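Local coordinates for protein Abbfa_003403 (Acinetobacter baumannii, PDB 4ZXH) that probably activates an amino acid as its adenylate, loads it onto a phosphopantetheine arm, condenses it and releases the product, as a four-domain nonribosomal peptide synthetase, at residues Asn646-Arg654 against Leu785-Gln793; Val657-Ile666 against Ile680-Cys691. All coordinates share one frame; numbering follows the deposited sequence.

Interaction 1 of 2, residues Asn646-Arg654 against Leu785-Gln793; sequences NFLLSMNDR and LGEPLANTQ
Arg654, near the C-terminal end of helix 641-655, reaches over Glu787 and Pro788, the edge strand of the adenylation domain's mixed sheet; the exposed, poorly ordered Glu787 carboxylate lies in the guanidinium's neighbourhood without contact. Arg654 NH2 lies 3.5 Å from Pro788 O, placed obliquely to the guanidinium. A bond from Arg654 NH1 back to Ser650 O, the donor above the carbonyl plane, helps hold the group beside Leu789, the apolar centre. Leu789 CD1 sits over one face of the Arg654 guanidinium, offset toward its rim, while Leu789 CD2 comes to the edge of the Phe647 ring, 3.8 Å from Phe647 CD1. The Met651 chain, bent at chi2 and chi3, brings its flexible thioether end to the same leucine, crossing it at about a right angle.

At Ala790 the character turns polar. Ala790 N donates to Ser650 OG (2.8 Å, 162°), and its small CB fits close against that hydroxyl. Ala790 O accepts from Asn646 ND2 at 3.1 Å, in the asparagine's amide plane. Asn791, whose positive phi suits the type II turn Leu789-Thr792, donates from ND2 to Asn646 OD1 (2.8 Å), the amide planes 51° apart. Asn646 points CG away from its own N (chi1 180°), presenting both ends of its amide to the turn.

Helix side chains thus satisfy backbone N and O of buried Ala790, where water is largely excluded.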
ATOM      1  N   ASN A 646     -28.196  18.055 -30.186  1.00 33.06           N
ATOM      2  CA  ASN A 646     -27.003  17.261 -30.442  1.00 36.50           C
ATOM      3  C   ASN A 646     -26.808  16.178 -29.388  1.00 41.45           C
ATOM      4  O   ASN A 646     -26.528  15.027 -29.708  1.00 44.72           O
ATOM      5  CB  ASN A 646     -25.760  18.144 -30.478  1.00 38.60           C
ATOM      6  CG  ASN A 646     -24.497  17.348 -30.734  1.00 44.55           C
ATOM      7  OD1 ASN A 646     -24.243  16.888 -31.846  1.00 41.04           O
ATOM      8  ND2 ASN A 646     -23.718  17.145 -29.685  1.00 46.24           N
ATOM      9  N   PHE A 647     -26.947  16.565 -28.127  1.00 34.27           N
ATOM     10  CA  PHE A 647     -26.821  15.631 -27.024  1.00 35.24           C
ATOM     11  C   PHE A 647     -27.863  14.518 -27.087  1.00 38.20           C
ATOM     12  O   PHE A 647     -27.523  13.342 -27.055  1.00 41.38           O
ATOM     13  CB  PHE A 647     -26.935  16.376 -25.697  1.00 34.92           C
ATOM     14  CG  PHE A 647     -27.219  15.482 -24.520  1.00 37.46           C
ATOM     15  CD1 PHE A 647     -26.237  14.642 -24.017  1.00 34.82           C
ATOM     16  CD2 PHE A 647     -28.465  15.493 -23.908  1.00 35.14           C
ATOM     17  CE1 PHE A 647     -26.493  13.835 -22.935  1.00 36.84           C
ATOM     18  CE2 PHE A 647     -28.728  14.681 -22.828  1.00 35.46           C
ATOM     19  CZ  PHE A 647     -27.745  13.847 -22.348  1.00 37.33           C
ATOM     20  N   LEU A 648     -29.128  14.908 -27.172  1.00 38.85           N
ATOM     21  CA  LEU A 648     -30.242  13.972 -27.156  1.00 39.83           C
ATOM     22  C   LEU A 648     -30.149  12.951 -28.272  1.00 42.40           C
ATOM     23  O   LEU A 648     -30.315  11.753 -28.026  1.00 49.66           O
ATOM     24  CB  LEU A 648     -31.571  14.733 -27.247  1.00 41.33           C
ATOM     25  CG  LEU A 648     -31.900  15.428 -25.924  1.00 36.42           C
ATOM     26  CD1 LEU A 648     -33.070  16.380 -26.054  1.00 33.66           C
ATOM     27  CD2 LEU A 648     -32.168  14.373 -24.869  1.00 36.38           C
ATOM     28  N   LEU A 649     -29.875  13.416 -29.488  1.00 39.13           N
ATOM     29  CA  LEU A 649     -29.746  12.508 -30.631  1.00 39.91           C
ATOM     30  C   LEU A 649     -28.568  11.555 -30.459  1.00 43.19           C
ATOM     31  O   LEU A 649     -28.654  10.374 -30.793  1.00 47.99           O
ATOM     32  CB  LEU A 649     -29.594  13.289 -31.935  1.00 38.27           C
ATOM     33  CG  LEU A 649     -30.832  14.028 -32.444  1.00 40.60           C
ATOM     34  CD1 LEU A 649     -30.527  14.687 -33.767  1.00 41.35           C
ATOM     35  CD2 LEU A 649     -32.004  13.066 -32.573  1.00 42.60           C
ATOM     36  N   SER A 650     -27.466  12.081 -29.936  1.00 43.08           N
ATOM     37  CA  SER A 650     -26.266  11.290 -29.694  1.00 43.57           C
ATOM     38  C   SER A 650     -26.582  10.192 -28.689  1.00 45.85           C
ATOM     39  O   SER A 650     -26.155   9.046 -28.829  1.00 51.80           O
ATOM     40  CB  SER A 650     -25.137  12.178 -29.171  1.00 44.61           C
ATOM     41  OG  SER A 650     -23.856  11.649 -29.463  1.00 48.78           O
ATOM     42  N   MET A 651     -27.352  10.556 -27.677  1.00 40.78           N
ATOM     43  CA  MET A 651     -27.705   9.617 -26.634  1.00 43.33           C
ATOM     44  C   MET A 651     -28.617   8.542 -27.193  1.00 50.75           C
ATOM     45  O   MET A 651     -28.512   7.370 -26.812  1.00 52.00           O
ATOM     46  CB  MET A 651     -28.358  10.345 -25.458  1.00 35.60           C
ATOM     47  CG  MET A 651     -27.325  10.858 -24.460  1.00 37.68           C
ATOM     48  SD  MET A 651     -26.298   9.535 -23.724  1.00 41.14           S
ATOM     49  CE  MET A 651     -24.719  10.274 -23.944  1.00 30.31           C
ATOM     50  N   ASN A 652     -29.484   8.927 -28.126  1.00 45.93           N
ATOM     51  CA  ASN A 652     -30.388   7.949 -28.705  1.00 43.08           C
ATOM     52  C   ASN A 652     -29.678   6.848 -29.478  1.00 50.32           C
ATOM     53  O   ASN A 652     -30.191   5.738 -29.541  1.00 59.20           O
ATOM     54  CB  ASN A 652     -31.405   8.607 -29.621  1.00 38.59           C
ATOM     55  CG  ASN A 652     -32.403   7.607 -30.161  1.00 48.08           C
ATOM     56  OD1 ASN A 652     -33.192   7.045 -29.394  1.00 55.88           O
ATOM     57  ND2 ASN A 652     -32.358   7.349 -31.475  1.00 44.23           N
ATOM     58  N   ASP A 653     -28.519   7.155 -30.071  1.00 54.03           N
ATOM     59  CA  ASP A 653     -27.712   6.157 -30.802  1.00 56.29           C
ATOM     60  C   ASP A 653     -27.349   4.996 -29.883  1.00 56.46           C
ATOM     61  O   ASP A 653     -27.325   3.836 -30.295  1.00 58.24           O
ATOM     62  CB  ASP A 653     -26.419   6.775 -31.358  1.00 53.86           C
ATOM     63  CG  ASP A 653     -26.657   7.690 -32.550  1.00 56.07           C
ATOM     64  OD1 ASP A 653     -27.686   7.534 -33.245  1.00 55.38           O
ATOM     65  OD2 ASP A 653     -25.796   8.568 -32.789  1.00 54.28           O
ATOM     66  N   ARG A 654     -27.079   5.342 -28.628  1.00 52.80           N
ATOM     67  CA  ARG A 654     -26.704   4.398 -27.587  1.00 55.12           C
ATOM     68  C   ARG A 654     -27.896   3.718 -26.905  1.00 57.98           C
ATOM     69  O   ARG A 654     -27.796   2.566 -26.479  1.00 64.83           O
ATOM     70  CB  ARG A 654     -25.855   5.126 -26.541  1.00 54.42           C
ATOM     71  CG  ARG A 654     -24.567   5.681 -27.119  1.00 49.12           C
ATOM     72  CD  ARG A 654     -23.987   6.806 -26.296  1.00 42.70           C
ATOM     73  NE  ARG A 654     -22.617   7.086 -26.716  1.00 55.30           N
ATOM     74  CZ  ARG A 654     -22.272   7.657 -27.868  1.00 59.42           C
ATOM     75  NH1 ARG A 654     -23.191   8.025 -28.749  1.00 59.83           N
ATOM     76  NH2 ARG A 654     -20.993   7.853 -28.144  1.00 63.48           N
ATOM     77  N   LEU A 785     -13.642   6.835 -18.979  1.00 44.49           N
ATOM     78  CA  LEU A 785     -14.607   7.852 -19.402  1.00 36.29           C
ATOM     79  C   LEU A 785     -15.272   7.490 -20.724  1.00 37.61           C
ATOM     80  O   LEU A 785     -16.231   8.136 -21.140  1.00 42.07           O
ATOM     81  CB  LEU A 785     -13.937   9.219 -19.511  1.00 40.81           C
ATOM     82  CG  LEU A 785     -13.345   9.740 -18.200  1.00 48.98           C
ATOM     83  CD1 LEU A 785     -12.601  11.052 -18.405  1.00 56.26           C
ATOM     84  CD2 LEU A 785     -14.425   9.910 -17.180  1.00 48.33           C
ATOM     85  N   GLY A 786     -14.772   6.452 -21.381  1.00 38.49           N
ATOM     86  CA  GLY A 786     -15.429   5.943 -22.567  1.00 41.79           C
ATOM     87  C   GLY A 786     -15.306   6.785 -23.819  1.00 50.19           C
ATOM     88  O   GLY A 786     -14.360   7.550 -23.986  1.00 54.51           O
ATOM     89  N   GLU A 787     -16.283   6.626 -24.704  1.00 53.26           N
ATOM     90  CA  GLU A 787     -16.288   7.252 -26.016  1.00 58.22           C
ATOM     91  C   GLU A 787     -16.949   8.631 -25.990  1.00 59.33           C
ATOM     92  O   GLU A 787     -17.970   8.824 -25.329  1.00 59.04           O
ATOM     93  CB  GLU A 787     -17.024   6.349 -27.003  1.00 71.97           C
ATOM     94  CG  GLU A 787     -16.354   5.003 -27.274  1.00 84.79           C
ATOM     95  CD  GLU A 787     -17.175   4.135 -28.229  1.00101.55           C
ATOM     96  OE1 GLU A 787     -18.395   3.978 -27.988  1.00108.71           O
ATOM     97  OE2 GLU A 787     -16.608   3.616 -29.218  1.00103.62           O
ATOM     98  N   PRO A 788     -16.376   9.595 -26.725  1.00 60.04           N
ATOM     99  CA  PRO A 788     -16.965  10.938 -26.879  1.00 50.04           C
ATOM    100  C   PRO A 788     -18.254  10.911 -27.695  1.00 42.91           C
ATOM    101  O   PRO A 788     -18.354  10.150 -28.659  1.00 45.36           O
ATOM    102  CB  PRO A 788     -15.884  11.726 -27.639  1.00 50.06           C
ATOM    103  CG  PRO A 788     -14.660  10.847 -27.662  1.00 52.57           C
ATOM    104  CD  PRO A 788     -15.127   9.439 -27.487  1.00 56.65           C
ATOM    105  N   LEU A 789     -19.218  11.745 -27.322  1.00 39.73           N
ATOM    106  CA  LEU A 789     -20.467  11.882 -28.073  1.00 41.24           C
ATOM    107  C   LEU A 789     -20.260  12.577 -29.419  1.00 48.82           C
ATOM    108  O   LEU A 789     -19.140  12.969 -29.756  1.00 50.15           O
ATOM    109  CB  LEU A 789     -21.489  12.668 -27.262  1.00 34.27           C
ATOM    110  CG  LEU A 789     -22.413  11.908 -26.329  1.00 31.61           C
ATOM    111  CD1 LEU A 789     -21.600  11.089 -25.366  1.00 47.14           C
ATOM    112  CD2 LEU A 789     -23.253  12.920 -25.578  1.00 29.77           C
ATOM    113  N   ALA A 790     -21.349  12.759 -30.168  1.00 45.34           N
ATOM    114  CA  ALA A 790     -21.258  13.283 -31.528  1.00 46.21           C
ATOM    115  C   ALA A 790     -20.826  14.742 -31.529  1.00 50.83           C
ATOM    116  O   ALA A 790     -21.345  15.552 -30.760  1.00 53.57           O
ATOM    117  CB  ALA A 790     -22.572  13.122 -32.243  1.00 38.00           C
ATOM    118  N   ASN A 791     -19.857  15.053 -32.383  1.00 37.99           N
ATOM    119  CA  ASN A 791     -19.334  16.404 -32.527  1.00 47.63           C
ATOM    120  C   ASN A 791     -18.730  16.918 -31.226  1.00 46.58           C
ATOM    121  O   ASN A 791     -18.850  18.092 -30.870  1.00 47.40           O
ATOM    122  CB  ASN A 791     -20.434  17.332 -33.031  1.00 49.27           C
ATOM    123  CG  ASN A 791     -21.198  16.722 -34.177  1.00 52.62           C
ATOM    124  OD1 ASN A 791     -20.685  16.623 -35.293  1.00 53.28           O
ATOM    125  ND2 ASN A 791     -22.422  16.288 -33.906  1.00 48.65           N
ATOM    126  N   THR A 792     -18.083  16.004 -30.524  1.00 46.66           N
ATOM    127  CA  THR A 792     -17.390  16.309 -29.289  1.00 41.22           C
ATOM    128  C   THR A 792     -15.935  15.876 -29.464  1.00 46.25           C
ATOM    129  O   THR A 792     -15.652  14.829 -30.065  1.00 46.84           O
ATOM    130  CB  THR A 792     -18.035  15.583 -28.083  1.00 36.57           C
ATOM    131  OG1 THR A 792     -19.442  15.885 -28.016  1.00 40.32           O
ATOM    132  CG2 THR A 792     -17.360  16.010 -26.787  1.00 31.82           C
ATOM    133  N   GLN A 793     -14.999  16.684 -28.986  1.00 45.45           N
ATOM    134  CA  GLN A 793     -13.610  16.255 -29.019  1.00 41.03           C
ATOM    135  C   GLN A 793     -13.008  16.359 -27.633  1.00 44.50           C
ATOM    136  O   GLN A 793     -13.262  17.319 -26.898  1.00 49.17           O
ATOM    137  CB  GLN A 793     -12.797  17.065 -30.028  1.00 41.81           C
ATOM    138  CG  GLN A 793     -13.403  17.084 -31.429  1.00 46.92           C
ATOM    139  CD  GLN A 793     -14.382  18.226 -31.618  1.00 46.70           C
ATOM    140  OE1 GLN A 793     -14.066  19.381 -31.309  1.00 50.96           O
ATOM    141  NE2 GLN A 793     -15.587  17.908 -32.094  1.00 39.05           N
TER

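Interaction 2 of 2, residues Val657-Ile666 against Ile680-Cys691; sequences VTTETQLLAI and IPLMYGGVVHVC
Leu663 lays its CB and CD1 against the ring of Pro681, crossing it at about a right angle, within a beta-alpha-beta crossover whose parallel strands, 662-665 and 687-690, are neighbours in the adenylation domain's sheet. CB of Leu663 is 3.9 Å from Pro681 CG, so the ring packs on the sheet face that carries Leu663 and Ala665. Val657 extends this apolar patch: CG1, anti to the backbone N (chi1 173°), meets Pro681 and CB of Tyr684, whereas CG2 turns to CG2 of Ile680. These apolar groups meet beside the Thr658-Thr661 turn that leads into strand 662-665.

On the other face, Gln662 runs beside Val687, pointing the same way, and crosses His689 obliquely with amide and ring planes 84° apart; its CG meets the imidazole edge. Leu664 CD1 reaches Cys691 CB at 3.7 Å, a contact for which slim Cys691, just past the strand, is well suited.

Five backbone bonds join the two segments, beginning with Val687 N to Thr661 O (2.8 Å, 178°). Just before it, Gly686, having no side chain, lies close to the carbonyls of the Thr658-Thr661 turn. Gly686 CA lies 3.4 Å from Thr659 O in a CA-H...O contact.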
ATOM      1  N   VAL A 657     -34.147   4.561 -28.124  1.00 56.95           N
ATOM      2  CA  VAL A 657     -35.434   4.753 -27.466  1.00 52.45           C
ATOM      3  C   VAL A 657     -36.581   4.515 -28.452  1.00 58.55           C
ATOM      4  O   VAL A 657     -36.511   4.908 -29.618  1.00 64.45           O
ATOM      5  CB  VAL A 657     -35.531   6.171 -26.845  1.00 47.45           C
ATOM      6  CG1 VAL A 657     -36.924   6.449 -26.304  1.00 40.10           C
ATOM      7  CG2 VAL A 657     -34.516   6.328 -25.739  1.00 38.44           C
ATOM      8  N   THR A 658     -37.623   3.836 -27.979  1.00 56.28           N
ATOM      9  CA  THR A 658     -38.740   3.441 -28.822  1.00 57.66           C
ATOM     10  C   THR A 658     -40.058   3.696 -28.131  1.00 62.02           C
ATOM     11  O   THR A 658     -40.107   4.318 -27.078  1.00 63.73           O
ATOM     12  CB  THR A 658     -38.702   1.960 -29.160  1.00 62.27           C
ATOM     13  OG1 THR A 658     -39.061   1.215 -27.988  1.00 66.32           O
ATOM     14  CG2 THR A 658     -37.316   1.545 -29.630  1.00 59.47           C
ATOM     15  N   THR A 659     -41.128   3.172 -28.712  1.00 66.72           N
ATOM     16  CA  THR A 659     -42.461   3.347 -28.157  1.00 68.89           C
ATOM     17  C   THR A 659     -42.610   2.625 -26.821  1.00 69.22           C
ATOM     18  O   THR A 659     -43.314   3.093 -25.920  1.00 63.46           O
ATOM     19  CB  THR A 659     -43.510   2.860 -29.153  1.00 78.64           C
ATOM     20  OG1 THR A 659     -43.592   3.806 -30.223  1.00 76.49           O
ATOM     21  CG2 THR A 659     -44.874   2.722 -28.501  1.00 88.29           C
ATOM     22  N   GLU A 660     -41.913   1.500 -26.685  1.00 72.52           N
ATOM     23  CA  GLU A 660     -42.021   0.679 -25.485  1.00 72.98           C
ATOM     24  C   GLU A 660     -41.142   1.180 -24.337  1.00 70.39           C
ATOM     25  O   GLU A 660     -41.125   0.594 -23.254  1.00 65.67           O
ATOM     26  CB  GLU A 660     -41.678  -0.767 -25.827  1.00 76.43           C
ATOM     27  CG  GLU A 660     -42.679  -1.389 -26.784  1.00 90.94           C
ATOM     28  CD  GLU A 660     -42.151  -2.636 -27.466  1.00102.45           C
ATOM     29  OE1 GLU A 660     -42.619  -3.745 -27.130  1.00110.88           O
ATOM     30  OE2 GLU A 660     -41.262  -2.504 -28.334  1.00103.50           O
ATOM     31  N   THR A 661     -40.424   2.273 -24.569  1.00 73.49           N
ATOM     32  CA  THR A 661     -39.517   2.810 -23.556  1.00 67.26           C
ATOM     33  C   THR A 661     -40.271   3.382 -22.370  1.00 62.76           C
ATOM     34  O   THR A 661     -41.128   4.248 -22.532  1.00 57.94           O
ATOM     35  CB  THR A 661     -38.611   3.922 -24.110  1.00 55.20           C
ATOM     36  OG1 THR A 661     -37.786   3.407 -25.163  1.00 59.02           O
ATOM     37  CG2 THR A 661     -37.727   4.440 -23.010  1.00 40.84           C
ATOM     38  N   GLN A 662     -39.944   2.902 -21.176  1.00 58.48           N
ATOM     39  CA  GLN A 662     -40.501   3.479 -19.968  1.00 53.90           C
ATOM     40  C   GLN A 662     -39.381   3.895 -19.023  1.00 48.97           C
ATOM     41  O   GLN A 662     -38.734   3.068 -18.385  1.00 53.82           O
ATOM     42  CB  GLN A 662     -41.468   2.500 -19.303  1.00 53.95           C
ATOM     43  CG  GLN A 662     -42.746   2.340 -20.104  1.00 63.31           C
ATOM     44  CD  GLN A 662     -43.840   1.612 -19.357  1.00 74.94           C
ATOM     45  OE1 GLN A 662     -43.577   0.728 -18.545  1.00 80.69           O
ATOM     46  NE2 GLN A 662     -45.084   1.992 -19.622  1.00 79.20           N
ATOM     47  N   LEU A 663     -39.172   5.202 -18.939  1.00 45.82           N
ATOM     48  CA  LEU A 663     -38.048   5.762 -18.206  1.00 44.73           C
ATOM     49  C   LEU A 663     -38.487   6.346 -16.878  1.00 41.56           C
ATOM     50  O   LEU A 663     -39.448   7.118 -16.823  1.00 45.35           O
ATOM     51  CB  LEU A 663     -37.363   6.845 -19.048  1.00 44.53           C
ATOM     52  CG  LEU A 663     -35.971   7.325 -18.633  1.00 38.88           C
ATOM     53  CD1 LEU A 663     -35.263   7.773 -19.869  1.00 38.07           C
ATOM     54  CD2 LEU A 663     -36.024   8.468 -17.613  1.00 31.10           C
ATOM     55  N   LEU A 664     -37.778   5.990 -15.809  1.00 39.96           N
ATOM     56  CA  LEU A 664     -38.076   6.552 -14.500  1.00 41.97           C
ATOM     57  C   LEU A 664     -37.204   7.765 -14.221  1.00 42.22           C
ATOM     58  O   LEU A 664     -36.019   7.629 -13.905  1.00 48.21           O
ATOM     59  CB  LEU A 664     -37.889   5.519 -13.401  1.00 43.49           C
ATOM     60  CG  LEU A 664     -38.340   6.009 -12.026  1.00 40.05           C
ATOM     61  CD1 LEU A 664     -39.839   6.267 -12.027  1.00 38.63           C
ATOM     62  CD2 LEU A 664     -37.960   5.017 -10.927  1.00 37.51           C
ATOM     63  N   ALA A 665     -37.803   8.947 -14.340  1.00 36.61           N
ATOM     64  CA  ALA A 665     -37.115  10.197 -14.072  1.00 33.86           C
ATOM     65  C   ALA A 665     -37.086  10.545 -12.570  1.00 40.73           C
ATOM     66  O   ALA A 665     -38.122  10.820 -11.959  1.00 35.42           O
ATOM     67  CB  ALA A 665     -37.761  11.298 -14.855  1.00 29.28           C
ATOM     68  N   ILE A 666     -35.888  10.550 -11.984  1.00 44.30           N
ATOM     69  CA  ILE A 666     -35.735  10.756 -10.542  1.00 44.49           C
ATOM     70  C   ILE A 666     -34.902  11.976 -10.199  1.00 39.41           C
ATOM     71  O   ILE A 666     -34.871  12.403  -9.057  1.00 42.88           O
ATOM     72  CB  ILE A 666     -35.067   9.555  -9.869  1.00 37.66           C
ATOM     73  CG1 ILE A 666     -33.630   9.437 -10.343  1.00 38.57           C
ATOM     74  CG2 ILE A 666     -35.792   8.276 -10.218  1.00 33.75           C
ATOM     75  CD1 ILE A 666     -32.983   8.180  -9.865  1.00 47.80           C
ATOM     76  N   ILE A 680     -36.203  12.579 -23.597  1.00 42.36           N
ATOM     77  CA  ILE A 680     -35.880  11.666 -24.686  1.00 46.97           C
ATOM     78  C   ILE A 680     -36.927  10.573 -24.978  1.00 48.23           C
ATOM     79  O   ILE A 680     -36.997  10.116 -26.119  1.00 53.23           O
ATOM     80  CB  ILE A 680     -34.490  10.998 -24.485  1.00 38.52           C
ATOM     81  CG1 ILE A 680     -33.922  10.582 -25.850  1.00 41.00           C
ATOM     82  CG2 ILE A 680     -34.557   9.824 -23.518  1.00 36.44           C
ATOM     83  CD1 ILE A 680     -32.532   9.985 -25.803  1.00 42.73           C
ATOM     84  N   PRO A 681     -37.763  10.162 -23.992  1.00 46.63           N
ATOM     85  CA  PRO A 681     -38.752   9.213 -24.514  1.00 42.61           C
ATOM     86  C   PRO A 681     -39.835   9.943 -25.293  1.00 46.69           C
ATOM     87  O   PRO A 681     -40.429   9.355 -26.197  1.00 49.37           O
ATOM     88  CB  PRO A 681     -39.331   8.550 -23.252  1.00 40.56           C
ATOM     89  CG  PRO A 681     -38.396   8.920 -22.141  1.00 43.61           C
ATOM     90  CD  PRO A 681     -37.839  10.258 -22.523  1.00 42.64           C
ATOM     91  N   LEU A 682     -40.083  11.207 -24.950  1.00 46.53           N
ATOM     92  CA  LEU A 682     -41.104  11.981 -25.650  1.00 46.78           C
ATOM     93  C   LEU A 682     -40.732  12.202 -27.118  1.00 48.59           C
ATOM     94  O   LEU A 682     -41.602  12.287 -27.973  1.00 49.49           O
ATOM     95  CB  LEU A 682     -41.324  13.317 -24.970  1.00 32.89           C
ATOM     96  CG  LEU A 682     -41.827  13.273 -23.540  1.00 32.31           C
ATOM     97  CD1 LEU A 682     -41.924  14.695 -23.017  1.00 33.30           C
ATOM     98  CD2 LEU A 682     -43.171  12.574 -23.462  1.00 42.05           C
ATOM     99  N   MET A 683     -39.437  12.287 -27.409  1.00 49.99           N
ATOM    100  CA  MET A 683     -38.977  12.359 -28.795  1.00 49.40           C
ATOM    101  C   MET A 683     -39.328  11.102 -29.617  1.00 50.49           C
ATOM    102  O   MET A 683     -39.319  11.140 -30.857  1.00 54.42           O
ATOM    103  CB  MET A 683     -37.459  12.593 -28.843  1.00 47.55           C
ATOM    104  CG  MET A 683     -36.987  13.978 -28.406  1.00 45.14           C
ATOM    105  SD  MET A 683     -35.219  14.041 -27.974  1.00 38.52           S
ATOM    106  CE  MET A 683     -34.450  13.272 -29.394  1.00 33.88           C
ATOM    107  N   TYR A 684     -39.638   9.991 -28.954  1.00 46.22           N
ATOM    108  CA  TYR A 684     -39.805   8.746 -29.702  1.00 52.55           C
ATOM    109  C   TYR A 684     -41.114   7.990 -29.442  1.00 57.64           C
ATOM    110  O   TYR A 684     -41.361   6.946 -30.061  1.00 62.81           O
ATOM    111  CB  TYR A 684     -38.592   7.838 -29.438  1.00 52.98           C
ATOM    112  CG  TYR A 684     -37.323   8.453 -29.983  1.00 47.99           C
ATOM    113  CD1 TYR A 684     -37.059   8.433 -31.352  1.00 46.07           C
ATOM    114  CD2 TYR A 684     -36.414   9.101 -29.148  1.00 46.71           C
ATOM    115  CE1 TYR A 684     -35.923   9.013 -31.882  1.00 42.54           C
ATOM    116  CE2 TYR A 684     -35.257   9.688 -29.673  1.00 48.42           C
ATOM    117  CZ  TYR A 684     -35.029   9.634 -31.048  1.00 51.15           C
ATOM    118  OH  TYR A 684     -33.911  10.203 -31.601  1.00 55.40           O
ATOM    119  N   GLY A 685     -41.957   8.521 -28.557  1.00 47.55           N
ATOM    120  CA  GLY A 685     -43.288   7.973 -28.355  1.00 44.64           C
ATOM    121  C   GLY A 685     -43.449   7.132 -27.101  1.00 49.93           C
ATOM    122  O   GLY A 685     -44.526   6.574 -26.839  1.00 54.13           O
ATOM    123  N   GLY A 686     -42.374   7.042 -26.321  1.00 43.22           N
ATOM    124  CA  GLY A 686     -42.378   6.297 -25.073  1.00 47.25           C
ATOM    125  C   GLY A 686     -42.998   7.040 -23.898  1.00 46.14           C
ATOM    126  O   GLY A 686     -43.640   8.070 -24.078  1.00 46.92           O
ATOM    127  N   VAL A 687     -42.799   6.513 -22.693  1.00 50.20           N
ATOM    128  CA  VAL A 687     -43.408   7.064 -21.486  1.00 48.71           C
ATOM    129  C   VAL A 687     -42.393   7.613 -20.476  1.00 50.26           C
ATOM    130  O   VAL A 687     -41.401   6.957 -20.144  1.00 51.59           O
ATOM    131  CB  VAL A 687     -44.267   5.999 -20.779  1.00 42.65           C
ATOM    132  CG1 VAL A 687     -44.796   6.537 -19.463  1.00 41.76           C
ATOM    133  CG2 VAL A 687     -45.399   5.556 -21.678  1.00 45.10           C
ATOM    134  N   VAL A 688     -42.644   8.822 -19.983  1.00 47.79           N
ATOM    135  CA  VAL A 688     -41.865   9.351 -18.865  1.00 47.73           C
ATOM    136  C   VAL A 688     -42.619   9.143 -17.552  1.00 45.95           C
ATOM    137  O   VAL A 688     -43.706   9.687 -17.361  1.00 44.44           O
ATOM    138  CB  VAL A 688     -41.549  10.858 -19.025  1.00 41.51           C
ATOM    139  CG1 VAL A 688     -40.950  11.414 -17.733  1.00 38.54           C
ATOM    140  CG2 VAL A 688     -40.611  11.105 -20.200  1.00 35.40           C
ATOM    141  N   HIS A 689     -42.048   8.345 -16.655  1.00 42.47           N
ATOM    142  CA  HIS A 689     -42.573   8.242 -15.302  1.00 43.10           C
ATOM    143  C   HIS A 689     -41.908   9.304 -14.430  1.00 47.22           C
ATOM    144  O   HIS A 689     -40.729   9.187 -14.072  1.00 45.97           O
ATOM    145  CB  HIS A 689     -42.341   6.842 -14.737  1.00 40.68           C
ATOM    146  CG  HIS A 689     -43.044   5.769 -15.506  1.00 48.80           C
ATOM    147  ND1 HIS A 689     -44.228   5.204 -15.084  1.00 58.05           N
ATOM    148  CD2 HIS A 689     -42.744   5.179 -16.686  1.00 52.55           C
ATOM    149  CE1 HIS A 689     -44.624   4.305 -15.967  1.00 62.99           C
ATOM    150  NE2 HIS A 689     -43.742   4.273 -16.951  1.00 59.57           N
ATOM    151  N   VAL A 690     -42.651  10.361 -14.112  1.00 44.18           N
ATOM    152  CA  VAL A 690     -42.121  11.383 -13.221  1.00 41.32           C
ATOM    153  C   VAL A 690     -42.211  10.887 -11.780  1.00 47.45           C
ATOM    154  O   VAL A 690     -43.294  10.771 -11.206  1.00 53.39           O
ATOM    155  CB  VAL A 690     -42.854  12.719 -13.371  1.00 31.15           C
ATOM    156  CG1 VAL A 690     -42.246  13.744 -12.448  1.00 29.81           C
ATOM    157  CG2 VAL A 690     -42.768  13.201 -14.796  1.00 30.48           C
ATOM    158  N   CYS A 691     -41.052  10.577 -11.212  1.00 44.88           N
ATOM    159  CA  CYS A 691     -40.979   9.971  -9.890  1.00 40.63           C
ATOM    160  C   CYS A 691     -41.063  11.004  -8.777  1.00 43.93           C
ATOM    161  O   CYS A 691     -40.226  11.907  -8.701  1.00 45.94           O
ATOM    162  CB  CYS A 691     -39.683   9.175  -9.747  1.00 34.69           C
ATOM    163  SG  CYS A 691     -39.586   8.270  -8.204  1.00 47.87           S
TER

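The centres of the two interactions lie 19 Å apart within the AMP-binding region, and both involve the same mixed sheet: interaction 2 pairs two of its inner parallel strands, while interaction 1 places helix 641-655 against the outermost strand 787-788 and the turn that follows. Along the chain the helix comes first, then both segments of interaction 2, and finally 785-793, so the crossover is completed before the chain returns to the helix. The two contacts also touch directly. Asn652 OD1 probably accepts a hydrogen bond from Val657 N, and Leu649 packs on Tyr684. One helix therefore connects the crossover with the sheet's far edge, tying sequence-distant parts into one domain.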